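Anti-sigma-E factor RseA (Escherichia coli, PDB 3M4W) holds the extracytoplasmic-function sigma factor sigma-E inactive until regulated intramembrane proteolysis releases it, and binds RseB through its periplasmic domain. Local coordinates at residues E[60-63]-E[64-68]. Sequence-based numbering, arbitrary orientation.
Sequences YELQ and RRLHS. With ZN (zinc ion), chain M.
E61 receives R64 and R65, from three and four residues further along the helix, on a single carboxylate oxygen, a compact case of i to i+3 and i to i+4 pairing. R64 meets OE1 side-on with two nitrogens: its NH2 lies 2.6 Å from OE1 of E61 on the syn lone pair, while NE approaches the same oxygen from above the carboxylate plane. R65 NH1 takes the anti lone pair of E61 OE1 at 2.8 Å, its N-H pointing nearly straight (162°). Three donors on one oxygen probably keep the carboxylate ionised. The bend at chi3 of R64 (-62°) brings its guanidinium back to E61, whereas its aliphatic part serves Y60: CG sits over one ring face, 4.0 Å from the Y60 centroid, in a CH-pi contact. With R64 cut back to an alanine, E61 OE1 would probably keep R65 as its remaining mate here and the Y60 ring would lose the aliphatic chain against it. Apolar packing is lighter, L62 CD2 meeting L66 CG at 4.0 Å. Backbone bonds from R64, R65 and L66 to Y60, E61 and L62 carry the last helical turn, beyond which H67 ND1 binds zinc. The turn closes helix 50-66 of the periplasmic part of RseA, within the primary RseB-binding region; L62 and R65 touch V28 of the DegS cleavage site, and a chain of another protein supplies an acidic partner to R64 and a basic one to E61 OE2.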
ATOM      1  N   TYR E  60      14.594 -13.457 -18.711  1.00 46.55           N
ATOM      2  CA  TYR E  60      13.936 -14.390 -17.803  1.00 38.00           C
ATOM      3  C   TYR E  60      12.453 -14.013 -17.770  1.00 40.11           C
ATOM      4  O   TYR E  60      11.579 -14.874 -17.826  1.00 41.44           O
ATOM      5  CB  TYR E  60      14.535 -14.264 -16.395  1.00 35.44           C
ATOM      6  CG  TYR E  60      13.615 -14.706 -15.274  1.00 37.66           C
ATOM      7  CD1 TYR E  60      13.311 -16.043 -15.079  1.00 34.04           C
ATOM      8  CD2 TYR E  60      13.031 -13.773 -14.424  1.00 33.58           C
ATOM      9  CE1 TYR E  60      12.450 -16.444 -14.067  1.00 34.26           C
ATOM     10  CE2 TYR E  60      12.163 -14.164 -13.407  1.00 32.61           C
ATOM     11  CZ  TYR E  60      11.877 -15.496 -13.235  1.00 29.87           C
ATOM     12  OH  TYR E  60      10.998 -15.881 -12.247  1.00 35.10           O
ATOM     13  N   GLU E  61      12.184 -12.712 -17.690  1.00 34.90           N
ATOM     14  CA  GLU E  61      10.816 -12.226 -17.636  1.00 39.57           C
ATOM     15  C   GLU E  61      10.099 -12.543 -18.943  1.00 47.95           C
ATOM     16  O   GLU E  61       9.000 -13.094 -18.931  1.00 49.23           O
ATOM     17  CB  GLU E  61      10.790 -10.714 -17.382  1.00 43.22           C
ATOM     18  CG  GLU E  61      11.208 -10.277 -15.974  1.00 41.80           C
ATOM     19  CD  GLU E  61      10.425 -10.980 -14.876  1.00 43.12           C
ATOM     20  OE1 GLU E  61       9.229 -11.277 -15.082  1.00 44.53           O
ATOM     21  OE2 GLU E  61      11.002 -11.231 -13.798  1.00 63.20           O
ATOM     22  N   LEU E  62      10.736 -12.192 -20.062  1.00 50.42           N
ATOM     23  CA  LEU E  62      10.189 -12.427 -21.401  1.00 48.14           C
ATOM     24  C   LEU E  62       9.773 -13.888 -21.515  1.00 47.00           C
ATOM     25  O   LEU E  62       8.702 -14.201 -22.024  1.00 44.38           O
ATOM     26  CB  LEU E  62      11.249 -12.119 -22.466  1.00 45.99           C
ATOM     27  CG  LEU E  62      10.872 -11.502 -23.825  1.00 60.70           C
ATOM     28  CD1 LEU E  62      11.871 -12.008 -24.864  1.00 52.80           C
ATOM     29  CD2 LEU E  62       9.453 -11.873 -24.255  1.00 45.18           C
ATOM     30  N   GLN E  63      10.633 -14.770 -21.016  1.00 47.98           N
ATOM     31  CA  GLN E  63      10.416 -16.220 -21.027  1.00 51.86           C
ATOM     32  C   GLN E  63       9.210 -16.628 -20.181  1.00 52.83           C
ATOM     33  O   GLN E  63       8.384 -17.442 -20.614  1.00 52.89           O
ATOM     34  CB  GLN E  63      11.652 -16.930 -20.476  1.00 53.38           C
ATOM     35  CG  GLN E  63      12.193 -18.071 -21.311  1.00 65.24           C
ATOM     36  CD  GLN E  63      13.407 -17.665 -22.124  1.00 73.72           C
ATOM     37  OE1 GLN E  63      14.235 -18.506 -22.477  1.00 77.88           O
ATOM     38  NE2 GLN E  63      13.518 -16.373 -22.431  1.00 73.23           N
ATOM     39  N   ARG E  64       9.130 -16.077 -18.968  1.00 58.06           N
ATOM     40  CA  ARG E  64       8.033 -16.376 -18.041  1.00 51.70           C
ATOM     41  C   ARG E  64       6.669 -16.187 -18.682  1.00 46.47           C
ATOM     42  O   ARG E  64       5.747 -16.967 -18.448  1.00 46.89           O
ATOM     43  CB  ARG E  64       8.092 -15.466 -16.808  1.00 46.94           C
ATOM     44  CG  ARG E  64       9.134 -15.830 -15.784  1.00 48.28           C
ATOM     45  CD  ARG E  64       8.659 -15.423 -14.396  1.00 42.99           C
ATOM     46  NE  ARG E  64       8.452 -13.980 -14.256  1.00 39.04           N
ATOM     47  CZ  ARG E  64       7.418 -13.453 -13.614  1.00 34.44           C
ATOM     48  NH1 ARG E  64       6.513 -14.257 -13.069  1.00 25.15           N
ATOM     49  NH2 ARG E  64       7.281 -12.137 -13.522  1.00 38.12           N
ATOM     50  N   ARG E  65       6.551 -15.128 -19.470  1.00 40.25           N
ATOM     51  CA  ARG E  65       5.301 -14.787 -20.136  1.00 46.69           C
ATOM     52  C   ARG E  65       5.090 -15.556 -21.445  1.00 48.60           C
ATOM     53  O   ARG E  65       3.952 -15.830 -21.837  1.00 60.19           O
ATOM     54  CB  ARG E  65       5.262 -13.275 -20.369  1.00 36.79           C
ATOM     55  CG  ARG E  65       5.414 -12.489 -19.073  1.00 38.42           C
ATOM     56  CD  ARG E  65       5.584 -11.001 -19.315  1.00 40.91           C
ATOM     57  NE  ARG E  65       5.403 -10.207 -18.095  1.00 36.49           N
ATOM     58  CZ  ARG E  65       6.176 -10.280 -17.012  1.00 48.07           C
ATOM     59  NH1 ARG E  65       7.206 -11.117 -16.975  1.00 35.68           N
ATOM     60  NH2 ARG E  65       5.919  -9.507 -15.961  1.00 33.83           N
ATOM     61  N   LEU E  66       6.177 -15.913 -22.119  1.00 49.43           N
ATOM     62  CA  LEU E  66       6.054 -16.670 -23.358  1.00 46.20           C
ATOM     63  C   LEU E  66       5.746 -18.118 -23.031  1.00 44.00           C
ATOM     64  O   LEU E  66       5.382 -18.881 -23.917  1.00 44.57           O
ATOM     65  CB  LEU E  66       7.348 -16.629 -24.171  1.00 45.28           C
ATOM     66  CG  LEU E  66       7.744 -15.376 -24.950  1.00 48.51           C
ATOM     67  CD1 LEU E  66       9.043 -15.669 -25.676  1.00 39.73           C
ATOM     68  CD2 LEU E  66       6.665 -14.993 -25.952  1.00 44.85           C
ATOM     69  N   HIS E  67       5.881 -18.491 -21.759  1.00 45.67           N
ATOM     70  CA  HIS E  67       5.650 -19.872 -21.345  1.00 46.64           C
ATOM     71  C   HIS E  67       4.672 -20.066 -20.190  1.00 53.01           C
ATOM     72  O   HIS E  67       4.773 -21.038 -19.444  1.00 55.07           O
ATOM     73  CB  HIS E  67       6.993 -20.525 -20.988  1.00 48.47           C
ATOM     74  CG  HIS E  67       7.926 -20.658 -22.153  1.00 52.62           C
ATOM     75  ND1 HIS E  67       7.965 -21.780 -22.952  1.00 46.71           N
ATOM     76  CD2 HIS E  67       8.799 -19.778 -22.700  1.00 53.24           C
ATOM     77  CE1 HIS E  67       8.816 -21.586 -23.943  1.00 58.91           C
ATOM     78  NE2 HIS E  67       9.334 -20.378 -23.813  1.00 48.24           N
ATOM     79  N   SER E  68       3.721 -19.154 -20.041  1.00 53.78           N
ATOM     80  CA  SER E  68       2.745 -19.278 -18.968  1.00 62.35           C
ATOM     81  C   SER E  68       1.664 -20.294 -19.347  1.00 66.12           C
ATOM     82  O   SER E  68       0.580 -19.923 -19.796  1.00 63.04           O
ATOM     83  CB  SER E  68       2.128 -17.908 -18.673  1.00 57.64           C
ATOM     84  OG  SER E  68       1.935 -17.168 -19.868  1.00 50.02           O
TER
HETATM   85 ZN    ZN M   4       5.900 -22.699 -23.612  1.00 76.12          ZN
HETATM   86  O   HOH W   1       5.852 -24.462 -22.813  1.00 30.30           O
HETATM   87  O   HOH W   2       5.141 -20.990 -24.899  1.00 50.68           O